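Local structure of nickel-dependent hydrogenase large subunit (Allochromatium vinosum, 3MYR) at residues B[169-174]-B[540-545]; B[26-31]-B[534-539]; B[84-89]-B[289-294]; B[220-225]-B[460-465]. The protein forms the large subunit of a heterodimeric [NiFe] hydrogenase, which oxidises molecular hydrogen at a nickel-iron centre and hands the electrons to an acceptor. All blocks are in the same frame, centred on the assembly; numbering follows the deposited sequence.

Contact 1: B[169-174]-B[540-545]; sequences NGYWGH and KQPIEI
Tyr171 and Gln541 run past one another in opposite directions, the amide of the glutamine turned 45° from the plane of the tyrosine ring. From its root outward, Tyr171 CB lies 4.0 Å from Gln541 OE1, CG meets Gln541 CB, CD1 meets Gln541 CG at 3.6 Å, and CE1 lies near Gln541 CA and Lys540 O. Gln541 CA stands 3.9 Å from the ring centroid in a CH-pi contact over the face. Further out, Tyr171 CZ touches Pro542 CD at 4.1 Å, and the hydroxyl adjoins the same carbon. That hydroxyl also reaches beyond the chain, bonding to Ser49 N of the small subunit and to a water, 2.6 Å from Tyr171 OH, that binds Lys540 O.

His174 makes a second CH-pi contact, with methyl CG2 of Ile543 3.6 Å from its ring centroid. Its NE2 shares a water with Gln541 O and Glu544 OE2, while ND1 bonds to Ala176 N, which fixes the ring rotation; Glu544 OE1 is bonded to Val537 N. These contacts dock a type II beta turn, Tyr171 to His174 with Gly173 at its third position, onto the start of helix 543-551, where Pro542 holds the N-cap position.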
loop_
_atom_site.group_PDB
_atom_site.type_symbol
_atom_site.label_atom_id
_atom_site.label_comp_id
_atom_site.label_asym_id
_atom_site.label_seq_id
_atom_site.Cartn_x
_atom_site.Cartn_y
_atom_site.Cartn_z
ATOM N N ASN B 169 -19.887 9.995 -13.439
ATOM C CA ASN B 169 -19.231 9.827 -14.758
ATOM C C ASN B 169 -18.649 8.425 -14.991
ATOM O O ASN B 169 -17.669 8.296 -15.746
ATOM C CB ASN B 169 -18.065 10.855 -14.967
ATOM C CG ASN B 169 -18.498 12.325 -14.714
ATOM O OD1 ASN B 169 -17.672 13.238 -14.451
ATOM N ND2 ASN B 169 -19.769 12.548 -14.783
ATOM N N GLY B 170 -19.161 7.404 -14.295
ATOM C CA GLY B 170 -18.609 6.058 -14.378
ATOM C C GLY B 170 -19.061 5.460 -15.714
ATOM O O GLY B 170 -19.834 6.078 -16.485
ATOM N N TYR B 171 -18.569 4.267 -16.011
ATOM C CA TYR B 171 -18.691 3.718 -17.325
ATOM C C TYR B 171 -19.893 2.793 -17.386
ATOM O O TYR B 171 -19.987 1.947 -18.258
ATOM C CB TYR B 171 -17.359 3.024 -17.748
ATOM C CG TYR B 171 -16.126 3.940 -17.661
ATOM C CD1 TYR B 171 -16.233 5.314 -17.889
ATOM C CD2 TYR B 171 -14.882 3.439 -17.272
ATOM C CE1 TYR B 171 -15.105 6.169 -17.725
ATOM C CE2 TYR B 171 -13.764 4.280 -17.087
ATOM C CZ TYR B 171 -13.875 5.629 -17.306
ATOM O OH TYR B 171 -12.777 6.448 -17.168
ATOM N N TRP B 172 -20.807 2.936 -16.439
ATOM C CA TRP B 172 -21.957 2.035 -16.302
ATOM C C TRP B 172 -22.658 1.832 -17.680
ATOM O O TRP B 172 -22.880 2.793 -18.434
ATOM C CB TRP B 172 -22.951 2.618 -15.281
ATOM C CG TRP B 172 -22.227 3.202 -14.077
ATOM C CD1 TRP B 172 -22.316 4.500 -13.621
ATOM C CD2 TRP B 172 -21.277 2.539 -13.222
ATOM N NE1 TRP B 172 -21.480 4.671 -12.549
ATOM C CE2 TRP B 172 -20.812 3.507 -12.290
ATOM C CE3 TRP B 172 -20.741 1.240 -13.180
ATOM C CZ2 TRP B 172 -19.859 3.208 -11.281
ATOM C CZ3 TRP B 172 -19.753 0.935 -12.205
ATOM C CH2 TRP B 172 -19.344 1.912 -11.250
ATOM N N GLY B 173 -23.050 0.599 -17.985
ATOM C CA GLY B 173 -23.799 0.337 -19.256
ATOM C C GLY B 173 -22.838 0.132 -20.433
ATOM O O GLY B 173 -23.274 -0.205 -21.546
ATOM N N HIS B 174 -21.527 0.254 -20.200
ATOM C CA HIS B 174 -20.546 -0.052 -21.270
ATOM C C HIS B 174 -20.722 -1.552 -21.658
ATOM O O HIS B 174 -21.015 -2.401 -20.767
ATOM C CB HIS B 174 -19.128 0.175 -20.726
ATOM C CG HIS B 174 -18.049 0.122 -21.775
ATOM N ND1 HIS B 174 -17.594 -1.062 -22.320
ATOM C CD2 HIS B 174 -17.245 1.098 -22.273
ATOM C CE1 HIS B 174 -16.629 -0.807 -23.185
ATOM N NE2 HIS B 174 -16.358 0.487 -23.126
ATOM N N LYS B 540 -12.936 7.266 -24.618
ATOM C CA LYS B 540 -13.352 8.101 -23.483
ATOM C C LYS B 540 -13.796 7.338 -22.258
ATOM O O LYS B 540 -14.108 7.945 -21.244
ATOM C CB LYS B 540 -14.508 9.002 -23.924
ATOM C CG LYS B 540 -14.089 9.911 -25.096
ATOM C CD LYS B 540 -14.857 11.239 -25.124
ATOM C CE LYS B 540 -14.371 12.077 -26.342
ATOM N NZ LYS B 540 -15.044 13.434 -26.478
ATOM N N GLN B 541 -13.970 6.021 -22.416
ATOM C CA GLN B 541 -14.367 5.114 -21.348
ATOM C C GLN B 541 -13.479 3.877 -21.528
ATOM O O GLN B 541 -13.957 2.810 -21.928
ATOM C CB GLN B 541 -15.865 4.712 -21.455
ATOM C CG GLN B 541 -16.859 5.897 -21.386
ATOM C CD GLN B 541 -18.319 5.478 -21.000
ATOM O OE1 GLN B 541 -18.743 4.373 -21.213
ATOM N NE2 GLN B 541 -19.028 6.368 -20.350
ATOM N N PRO B 542 -12.172 4.025 -21.268
ATOM C CA PRO B 542 -11.188 2.981 -21.581
ATOM C C PRO B 542 -11.196 1.846 -20.518
ATOM O O PRO B 542 -10.177 1.519 -19.929
ATOM C CB PRO B 542 -9.883 3.778 -21.538
ATOM C CG PRO B 542 -10.116 4.645 -20.277
ATOM C CD PRO B 542 -11.532 5.179 -20.581
ATOM N N ILE B 543 -12.363 1.265 -20.264
ATOM C CA ILE B 543 -12.469 0.201 -19.311
ATOM C C ILE B 543 -11.526 -0.983 -19.638
ATOM O O ILE B 543 -11.066 -1.652 -18.746
ATOM C CB ILE B 543 -13.912 -0.221 -19.231
ATOM C CG1 ILE B 543 -14.181 -1.133 -18.028
ATOM C CG2 ILE B 543 -14.342 -0.855 -20.531
ATOM C CD1 ILE B 543 -15.696 -1.186 -17.646
ATOM N N GLU B 544 -11.154 -1.176 -20.906
ATOM C CA GLU B 544 -10.318 -2.323 -21.216
ATOM C C GLU B 544 -8.903 -2.091 -20.744
ATOM O O GLU B 544 -8.210 -3.019 -20.380
ATOM C CB GLU B 544 -10.292 -2.610 -22.720
ATOM C CG GLU B 544 -11.701 -2.901 -23.373
ATOM C CD GLU B 544 -12.427 -1.651 -23.903
ATOM O OE1 GLU B 544 -13.289 -1.791 -24.802
ATOM O OE2 GLU B 544 -12.183 -0.515 -23.432
ATOM N N ILE B 545 -8.446 -0.851 -20.779
ATOM C CA ILE B 545 -7.128 -0.529 -20.249
ATOM C C ILE B 545 -7.121 -0.772 -18.724
ATOM O O ILE B 545 -6.217 -1.438 -18.190
ATOM C CB ILE B 545 -6.749 0.920 -20.611
ATOM C CG1 ILE B 545 -6.299 0.966 -22.073
ATOM C CG2 ILE B 545 -5.608 1.442 -19.674
ATOM C CD1 ILE B 545 -5.996 2.453 -22.598
HETATM O O HOH W 1 -17.794 8.722 -18.395
HETATM O O HOH W 2 -12.765 8.530 -18.779
HETATM O O HOH W 3 -21.092 3.372 -20.923
HETATM O O HOH W 4 -13.853 1.348 -24.267
#

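Contact 2: B[26-31]-B[534-539]; sequences ATIAQA and HQLVDV
Ala26 O is gripped twice by the facing chain: Leu536 N donates to it at 2.7 Å, within the carbonyl plane, and Gln535 CA approaches it at 3.1 Å in a CA-H...O contact. The reciprocal bond, from Ile28 N to His534 O, is longer at 3.1 Å but straighter, with 168° at the hydrogen. These two bonds enclose Thr27 and Gln535, which form the non-hydrogen-bonded pair of a single antiparallel bridge. A water extends the pairing by joining Ile28 O to His534 N.

On one side of the bridge, Thr27 and Gln535 point the same way and lie alongside each other, Thr27 OG1 resting 3.7 Å from Gln535 CG. Ile28 supplies the apolar contact. Its chain is extended beyond CG1 (chi2 -179°), which carries CD1 over to Leu536 CD1 at 3.8 Å and to His534 CB at 3.9 Å. The two branched side chains meet at a slant, with methyl against methyl.

Strand 27-35 is an outermost strand of a small antiparallel sheet, and its next neighbour, 17-24, pairs with it through a classic bulge at Ala29 and Gln30 facing Gln22. The start of segment 534-539 meets this edge strand at one bridge, on its way from helix 525-531 to helix 543-551; Ile28 and Leu536 pack together against Met23 of strand 17-24 and Ile545 of helix 543-551.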
loop_
_atom_site.group_PDB
_atom_site.type_symbol
_atom_site.label_atom_id
_atom_site.label_comp_id
_atom_site.label_asym_id
_atom_site.label_seq_id
_atom_site.Cartn_x
_atom_site.Cartn_y
_atom_site.Cartn_z
ATOM N N ALA B 26 -9.156 0.563 -33.489
ATOM C CA ALA B 26 -9.578 0.249 -32.114
ATOM C C ALA B 26 -8.499 -0.501 -31.290
ATOM O O ALA B 26 -8.653 -0.709 -30.073
ATOM C CB ALA B 26 -10.891 -0.580 -32.152
ATOM N N THR B 27 -7.390 -0.844 -31.952
ATOM C CA THR B 27 -6.321 -1.662 -31.407
ATOM C C THR B 27 -5.218 -0.849 -30.737
ATOM O O THR B 27 -4.721 0.151 -31.279
ATOM C CB THR B 27 -5.729 -2.593 -32.514
ATOM O OG1 THR B 27 -6.740 -3.546 -32.847
ATOM C CG2 THR B 27 -4.550 -3.399 -32.005
ATOM N N ILE B 28 -4.818 -1.276 -29.541
ATOM C CA ILE B 28 -3.653 -0.664 -28.951
ATOM C C ILE B 28 -2.381 -1.096 -29.692
ATOM O O ILE B 28 -1.994 -2.258 -29.623
ATOM C CB ILE B 28 -3.565 -0.923 -27.437
ATOM C CG1 ILE B 28 -4.797 -0.321 -26.751
ATOM C CG2 ILE B 28 -2.241 -0.328 -26.884
ATOM C CD1 ILE B 28 -4.839 -0.474 -25.243
ATOM N N ALA B 29 -1.706 -0.172 -30.351
ATOM C CA ALA B 29 -0.473 -0.542 -31.096
ATOM C C ALA B 29 0.783 -0.419 -30.221
ATOM O O ALA B 29 1.601 -1.335 -30.202
ATOM C CB ALA B 29 -0.314 0.282 -32.404
ATOM N N GLN B 30 0.918 0.685 -29.488
ATOM C CA GLN B 30 2.003 0.842 -28.492
ATOM C C GLN B 30 1.410 1.461 -27.237
ATOM O O GLN B 30 0.566 2.376 -27.322
ATOM C CB GLN B 30 3.148 1.747 -28.974
ATOM C CG GLN B 30 4.054 1.242 -30.138
ATOM C CD GLN B 30 5.056 0.124 -29.727
ATOM O OE1 GLN B 30 4.773 -1.073 -29.938
ATOM N NE2 GLN B 30 6.236 0.505 -29.185
ATOM N N ALA B 31 1.860 0.995 -26.077
ATOM C CA ALA B 31 1.457 1.599 -24.815
ATOM C C ALA B 31 2.691 2.132 -24.049
ATOM O O ALA B 31 3.806 1.574 -24.135
ATOM C CB ALA B 31 0.690 0.573 -23.973
ATOM N N HIS B 534 -5.329 -6.127 -27.155
ATOM C CA HIS B 534 -6.360 -5.206 -26.642
ATOM C C HIS B 534 -7.013 -4.353 -27.708
ATOM O O HIS B 534 -6.328 -3.701 -28.443
ATOM C CB HIS B 534 -5.793 -4.272 -25.547
ATOM C CG HIS B 534 -5.467 -4.987 -24.263
ATOM N ND1 HIS B 534 -6.106 -4.705 -23.065
ATOM C CD2 HIS B 534 -4.639 -6.029 -24.011
ATOM C CE1 HIS B 534 -5.703 -5.562 -22.131
ATOM N NE2 HIS B 534 -4.814 -6.372 -22.673
ATOM N N GLN B 535 -8.333 -4.188 -27.611
ATOM C CA GLN B 535 -9.149 -3.282 -28.455
ATOM C C GLN B 535 -9.965 -2.409 -27.499
ATOM O O GLN B 535 -10.328 -2.860 -26.390
ATOM C CB GLN B 535 -10.059 -4.089 -29.398
ATOM C CG GLN B 535 -9.285 -4.837 -30.539
ATOM C CD GLN B 535 -8.515 -6.148 -30.075
ATOM O OE1 GLN B 535 -7.473 -6.534 -30.666
ATOM N NE2 GLN B 535 -9.034 -6.823 -29.030
ATOM N N LEU B 536 -10.098 -1.118 -27.808
ATOM C CA LEU B 536 -10.966 -0.232 -27.006
ATOM C C LEU B 536 -12.276 0.024 -27.760
ATOM O O LEU B 536 -12.239 0.509 -28.905
ATOM C CB LEU B 536 -10.273 1.112 -26.790
ATOM C CG LEU B 536 -9.352 1.281 -25.572
ATOM C CD1 LEU B 536 -8.613 -0.009 -25.351
ATOM C CD2 LEU B 536 -8.383 2.450 -25.815
ATOM N N VAL B 537 -13.424 -0.272 -27.158
ATOM C CA VAL B 537 -14.635 0.201 -27.788
ATOM C C VAL B 537 -14.794 1.731 -27.836
ATOM O O VAL B 537 -15.309 2.273 -28.836
ATOM C CB VAL B 537 -15.963 -0.567 -27.484
ATOM C CG1 VAL B 537 -15.814 -1.873 -26.739
ATOM C CG2 VAL B 537 -17.092 0.343 -27.019
ATOM N N ASP B 538 -14.279 2.412 -26.817
ATOM C CA ASP B 538 -14.481 3.848 -26.685
ATOM C C ASP B 538 -13.345 4.496 -25.869
ATOM O O ASP B 538 -13.213 4.263 -24.663
ATOM C CB ASP B 538 -15.835 4.079 -26.037
ATOM C CG ASP B 538 -16.149 5.560 -25.764
ATOM O OD1 ASP B 538 -17.245 5.822 -25.200
ATOM O OD2 ASP B 538 -15.297 6.442 -26.018
ATOM N N VAL B 539 -12.541 5.329 -26.526
ATOM C CA VAL B 539 -11.382 5.925 -25.898
ATOM C C VAL B 539 -11.687 6.846 -24.737
ATOM O O VAL B 539 -10.805 7.106 -23.908
ATOM C CB VAL B 539 -10.397 6.592 -26.910
ATOM C CG1 VAL B 539 -9.877 5.512 -27.917
ATOM C CG2 VAL B 539 -11.034 7.847 -27.649
HETATM O O HOH W 5 -3.232 -4.631 -28.395
#

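Contact 3: B[84-89]-B[289-294]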
loop_
_atom_site.group_PDB
_atom_site.type_symbol
_atom_site.label_atom_id
_atom_site.label_comp_id
_atom_site.label_asym_id
_atom_site.label_seq_id
_atom_site.Cartn_x
_atom_site.Cartn_y
_atom_site.Cartn_z
ATOM N N LEU B 84 17.609 -14.246 13.405
ATOM C CA LEU B 84 16.458 -13.965 14.257
ATOM C C LEU B 84 16.200 -15.127 15.192
ATOM O O LEU B 84 16.281 -16.268 14.758
ATOM C CB LEU B 84 15.190 -13.847 13.418
ATOM C CG LEU B 84 14.922 -12.652 12.541
ATOM C CD1 LEU B 84 13.413 -12.647 12.177
ATOM C CD2 LEU B 84 15.328 -11.386 13.232
ATOM N N PRO B 85 15.621 -14.845 16.367
ATOM C CA PRO B 85 15.003 -15.934 17.144
ATOM C C PRO B 85 13.757 -16.479 16.457
ATOM O O PRO B 85 13.028 -15.744 15.744
ATOM C CB PRO B 85 14.583 -15.256 18.464
ATOM C CG PRO B 85 15.165 -13.844 18.426
ATOM C CD PRO B 85 15.420 -13.516 16.970
ATOM N N LEU B 86 13.437 -17.740 16.722
ATOM C CA LEU B 86 12.320 -18.396 16.012
ATOM C C LEU B 86 11.009 -17.580 16.188
ATOM O O LEU B 86 10.238 -17.427 15.233
ATOM C CB LEU B 86 12.120 -19.825 16.520
ATOM C CG LEU B 86 10.994 -20.632 15.865
ATOM C CD1 LEU B 86 11.090 -20.672 14.327
ATOM C CD2 LEU B 86 11.099 -22.107 16.398
ATOM N N ASN B 87 10.730 -17.106 17.404
ATOM C CA ASN B 87 9.408 -16.484 17.636
ATOM C C ASN B 87 9.332 -15.233 16.776
ATOM O O ASN B 87 8.273 -14.904 16.249
ATOM C CB ASN B 87 9.238 -16.050 19.087
ATOM C CG ASN B 87 9.068 -17.208 20.017
ATOM O OD1 ASN B 87 8.566 -18.260 19.623
ATOM N ND2 ASN B 87 9.507 -17.036 21.297
ATOM N N ALA B 88 10.463 -14.531 16.595
ATOM C CA ALA B 88 10.412 -13.337 15.762
ATOM C C ALA B 88 10.066 -13.717 14.317
ATOM O O ALA B 88 9.327 -13.004 13.604
ATOM C CB ALA B 88 11.756 -12.566 15.826
ATOM N N GLN B 89 10.661 -14.801 13.847
ATOM C CA GLN B 89 10.470 -15.206 12.481
ATOM C C GLN B 89 9.020 -15.640 12.236
ATOM O O GLN B 89 8.420 -15.261 11.232
ATOM C CB GLN B 89 11.463 -16.331 12.085
ATOM C CG GLN B 89 11.476 -16.540 10.547
ATOM C CD GLN B 89 12.304 -15.460 9.790
ATOM O OE1 GLN B 89 13.478 -15.671 9.467
ATOM N NE2 GLN B 89 11.673 -14.358 9.453
ATOM N N THR B 289 9.978 -21.772 7.015
ATOM C CA THR B 289 9.356 -22.585 8.052
ATOM C C THR B 289 10.034 -22.395 9.423
ATOM O O THR B 289 9.394 -22.570 10.472
ATOM C CB THR B 289 9.440 -24.123 7.732
ATOM O OG1 THR B 289 10.802 -24.448 7.490
ATOM C CG2 THR B 289 8.609 -24.512 6.504
ATOM N N GLY B 290 11.297 -21.974 9.409
ATOM C CA GLY B 290 12.083 -21.902 10.630
ATOM C C GLY B 290 12.732 -20.546 10.820
ATOM O O GLY B 290 12.403 -19.570 10.131
ATOM N N ALA B 291 13.651 -20.469 11.786
ATOM C CA ALA B 291 14.216 -19.193 12.249
ATOM C C ALA B 291 15.072 -18.602 11.156
ATOM O O ALA B 291 15.019 -17.380 10.906
ATOM C CB ALA B 291 15.037 -19.391 13.539
ATOM N N SER B 292 15.846 -19.449 10.470
ATOM C CA SER B 292 16.759 -18.918 9.459
ATOM C C SER B 292 16.069 -18.610 8.092
ATOM O O SER B 292 15.108 -19.293 7.675
ATOM C CB SER B 292 17.969 -19.853 9.299
ATOM O OG SER B 292 18.153 -20.177 7.951
ATOM N N LEU B 293 16.508 -17.532 7.443
ATOM C CA LEU B 293 15.868 -17.075 6.190
ATOM C C LEU B 293 16.451 -17.886 5.023
ATOM O O LEU B 293 17.158 -17.361 4.166
ATOM C CB LEU B 293 16.135 -15.585 5.988
ATOM C CG LEU B 293 15.081 -14.591 5.481
ATOM C CD1 LEU B 293 15.488 -13.818 4.259
ATOM C CD2 LEU B 293 13.643 -15.124 5.398
ATOM N N ASP B 294 16.190 -19.190 5.028
ATOM C CA ASP B 294 16.867 -20.121 4.157
ATOM C C ASP B 294 15.921 -20.414 3.001
ATOM O O ASP B 294 14.822 -20.939 3.217
ATOM C CB ASP B 294 17.155 -21.386 4.942
ATOM C CG ASP B 294 17.751 -22.505 4.090
ATOM O OD1 ASP B 294 18.052 -23.545 4.701
ATOM O OD2 ASP B 294 17.903 -22.391 2.843
HETATM O O HOH W 6 16.955 -15.390 10.732
#
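Leu86 and Gln89, three residues apart on the first turn of helix 86-112, both reach out to the peptide group that links Gly290 to Ala291. In each the first torsion sets CG opposite the backbone nitrogen (chi1 -180° in Leu86, -167° in Gln89). The leucine places methyl CD1 against the peptide, 3.6 Å from Ala291 N and a little farther from Gly290 C. Gln89 comes to the oxygen of that peptide instead, its CG lying 3.2 Å from Gly290 O. Beyond CG its chain bends (chi2 78°), which brings Gln89 CD within 3.5 Å of Ala291 O. Leu293, farther along the loop, packs on Pro288 and Phe298.

Ala291 answers with its single methyl, which settles on the start of the helix: its CB lies 3.6 Å from Leu84 O and 4.2 Å from Leu86 CB. Pro85 holds the N-cap position here, and Pro85 O accepts a helical bond from Gln89 N at 3.2 Å. The loop and the segment leading into the helix are also tied through one water, which accepts from Leu84 N at 3.0 Å and donates to Ala291 O at 2.8 Å.

The chemistry is thus mixed. A leucine methyl lies against the Gly290-Ala291 peptide, an alanine methyl packs on the helix start, and the polar end of Gln89 comes close to Ala291 O. The bound water adds a polar tie between Leu84 N and Ala291 O, which are too far apart to bond directly.

Contact 4: B[220-225]-B[460-465]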
loop_
_atom_site.group_PDB
_atom_site.type_symbol
_atom_site.label_atom_id
_atom_site.label_comp_id
_atom_site.label_asym_id
_atom_site.label_seq_id
_atom_site.Cartn_x
_atom_site.Cartn_y
_atom_site.Cartn_z
ATOM N N GLY B 220 16.815 -7.277 14.033
ATOM C CA GLY B 220 17.196 -8.280 15.006
ATOM C C GLY B 220 16.038 -9.031 15.645
ATOM O O GLY B 220 16.259 -9.949 16.429
ATOM N N GLY B 221 14.788 -8.665 15.352
ATOM C CA GLY B 221 13.651 -9.444 15.917
ATOM C C GLY B 221 12.336 -8.732 15.735
ATOM O O GLY B 221 12.154 -8.104 14.685
ATOM N N VAL B 222 11.419 -8.828 16.718
ATOM C CA VAL B 222 10.186 -8.032 16.730
ATOM C C VAL B 222 10.159 -7.253 18.029
ATOM O O VAL B 222 10.793 -7.668 19.022
ATOM C CB VAL B 222 8.916 -8.906 16.563
ATOM C CG1 VAL B 222 8.950 -9.614 15.169
ATOM C CG2 VAL B 222 8.825 -10.006 17.754
ATOM N N PRO B 223 9.523 -6.056 18.010
ATOM C CA PRO B 223 9.579 -5.251 19.250
ATOM C C PRO B 223 8.628 -5.808 20.317
ATOM O O PRO B 223 8.784 -5.488 21.481
ATOM C CB PRO B 223 9.112 -3.825 18.806
ATOM C CG PRO B 223 8.623 -3.945 17.403
ATOM C CD PRO B 223 8.872 -5.354 16.875
ATOM N N SER B 224 7.634 -6.606 19.945
ATOM C CA SER B 224 6.625 -7.064 20.924
ATOM C C SER B 224 7.124 -8.264 21.747
ATOM O O SER B 224 7.253 -9.344 21.218
ATOM C CB SER B 224 5.440 -7.567 20.127
ATOM O OG SER B 224 5.858 -8.553 19.180
ATOM N N PRO B 225 7.358 -8.093 23.051
ATOM C CA PRO B 225 7.874 -9.254 23.787
ATOM C C PRO B 225 6.746 -10.192 24.202
ATOM O O PRO B 225 5.548 -9.839 24.085
ATOM C CB PRO B 225 8.544 -8.614 25.047
ATOM C CG PRO B 225 7.804 -7.280 25.206
ATOM C CD PRO B 225 7.262 -6.871 23.864
ATOM N N THR B 460 10.797 -17.847 24.983
ATOM C CA THR B 460 9.983 -16.639 24.825
ATOM C C THR B 460 10.842 -15.504 24.265
ATOM O O THR B 460 10.485 -14.343 24.360
ATOM C CB THR B 460 9.323 -16.204 26.139
ATOM O OG1 THR B 460 10.332 -15.992 27.129
ATOM C CG2 THR B 460 8.393 -17.251 26.683
ATOM N N LYS B 461 12.005 -15.842 23.715
ATOM C CA LYS B 461 12.839 -14.823 23.151
ATOM C C LYS B 461 12.227 -14.202 21.847
ATOM O O LYS B 461 11.716 -14.941 20.998
ATOM C CB LYS B 461 14.188 -15.479 22.900
ATOM C CG LYS B 461 15.277 -14.550 22.424
ATOM C CD LYS B 461 16.326 -14.466 23.503
ATOM C CE LYS B 461 17.458 -13.545 23.075
ATOM N NZ LYS B 461 17.270 -12.203 23.721
ATOM N N THR B 462 12.362 -12.882 21.658
ATOM C CA THR B 462 11.809 -12.220 20.470
ATOM C C THR B 462 12.823 -11.258 19.832
ATOM O O THR B 462 12.564 -10.688 18.757
ATOM C CB THR B 462 10.503 -11.399 20.827
ATOM O OG1 THR B 462 10.739 -10.670 22.044
ATOM C CG2 THR B 462 9.267 -12.312 21.025
ATOM N N PHE B 463 14.016 -11.126 20.421
ATOM C CA PHE B 463 14.967 -10.126 19.917
ATOM C C PHE B 463 16.392 -10.529 20.170
ATOM O O PHE B 463 16.775 -10.827 21.317
ATOM C CB PHE B 463 14.657 -8.767 20.585
ATOM C CG PHE B 463 15.618 -7.671 20.218
ATOM C CD1 PHE B 463 16.557 -7.208 21.145
ATOM C CD2 PHE B 463 15.562 -7.065 18.973
ATOM C CE1 PHE B 463 17.438 -6.109 20.801
ATOM C CE2 PHE B 463 16.482 -6.025 18.594
ATOM C CZ PHE B 463 17.411 -5.560 19.528
ATOM N N ASN B 464 17.193 -10.533 19.109
ATOM C CA ASN B 464 18.602 -10.879 19.204
ATOM C C ASN B 464 19.303 -9.505 19.387
ATOM O O ASN B 464 19.330 -8.681 18.450
ATOM C CB ASN B 464 19.013 -11.531 17.872
ATOM C CG ASN B 464 20.516 -11.863 17.794
ATOM O OD1 ASN B 464 21.011 -12.523 16.833
ATOM N ND2 ASN B 464 21.242 -11.324 18.695
ATOM N N GLU B 465 19.746 -9.202 20.612
ATOM C CA GLU B 465 20.388 -7.922 20.892
ATOM C C GLU B 465 21.876 -7.838 20.516
ATOM O O GLU B 465 22.509 -6.773 20.661
ATOM C CB GLU B 465 20.237 -7.535 22.378
ATOM C CG GLU B 465 21.086 -8.407 23.442
ATOM C CD GLU B 465 20.608 -9.937 23.667
ATOM O OE1 GLU B 465 19.732 -10.549 22.946
ATOM O OE2 GLU B 465 21.171 -10.572 24.614
HETATM O O HOH W 7 10.758 -8.122 21.664
#
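Gly221 and Phe463 face each other as the non-hydrogen-bonded pair of a single antiparallel bridge, closed by Asn464 N donating to Gly220 O at 2.9 Å and Val222 N donating to Thr462 O at 3.0 Å. This beta bridge joins two loops, one before helix 236-265 and the other after helix 426-456. At the backbone angles of Gly220 and Gly221 (phi 101° and 168°) a CB would run into the preceding carbonyl oxygen, and the bare Gly221 CA comes within 3.3 Å of Thr462 O in a CA-H...O contact.

Val222 and Thr462 cross at about a right angle, methyl CG2 of the valine meeting Thr462 CB at 3.8 Å. The threonine methyl CG2 turns to Ser224 O, and its hydroxyl OG1 faces Pro225 CA. Phe463 points CG opposite its backbone nitrogen (chi1 176°), which brings ring atom CD2 near Gly220 C; the ring also makes an edge-to-face pair with Phe203 of the small subunit. That subunit grips the second loop by charge as well, since its Asp204 pairs with Lys461. Within its own loop, Lys461 NZ is further held by Phe463 O at 2.8 Å and by a salt bridge to Glu465.

One water completes the join between the loops: it accepts a bond from Thr462 OG1 at 2.6 Å and donates one to Val222 O at 2.7 Å.

The four contacts fall into two pairs on opposite sides of the chain's centre. Contacts 1 and 2, centres 13 Å apart, have adjoining second segments, share helix 543-551 and are tied by a probable hydrogen bond between Glu544 OE1 and Val537 N. Contacts 3 and 4, centres 11 Å apart, share helix 86-112 and meet through Asn87 and Lys461 and through Leu84 packing on Gly220. Between the pairs the centres lie about 48 to 53 Å apart. Along the chain 26-31, 84-89, 169-174 and 220-225 precede 289-294, 460-465, 534-539 and 540-545, so contacts 1 and 2 cross, as do 3 and 4. Contacts 1 and 4 also touch the small subunit, at two well-separated places on the heterodimer interface.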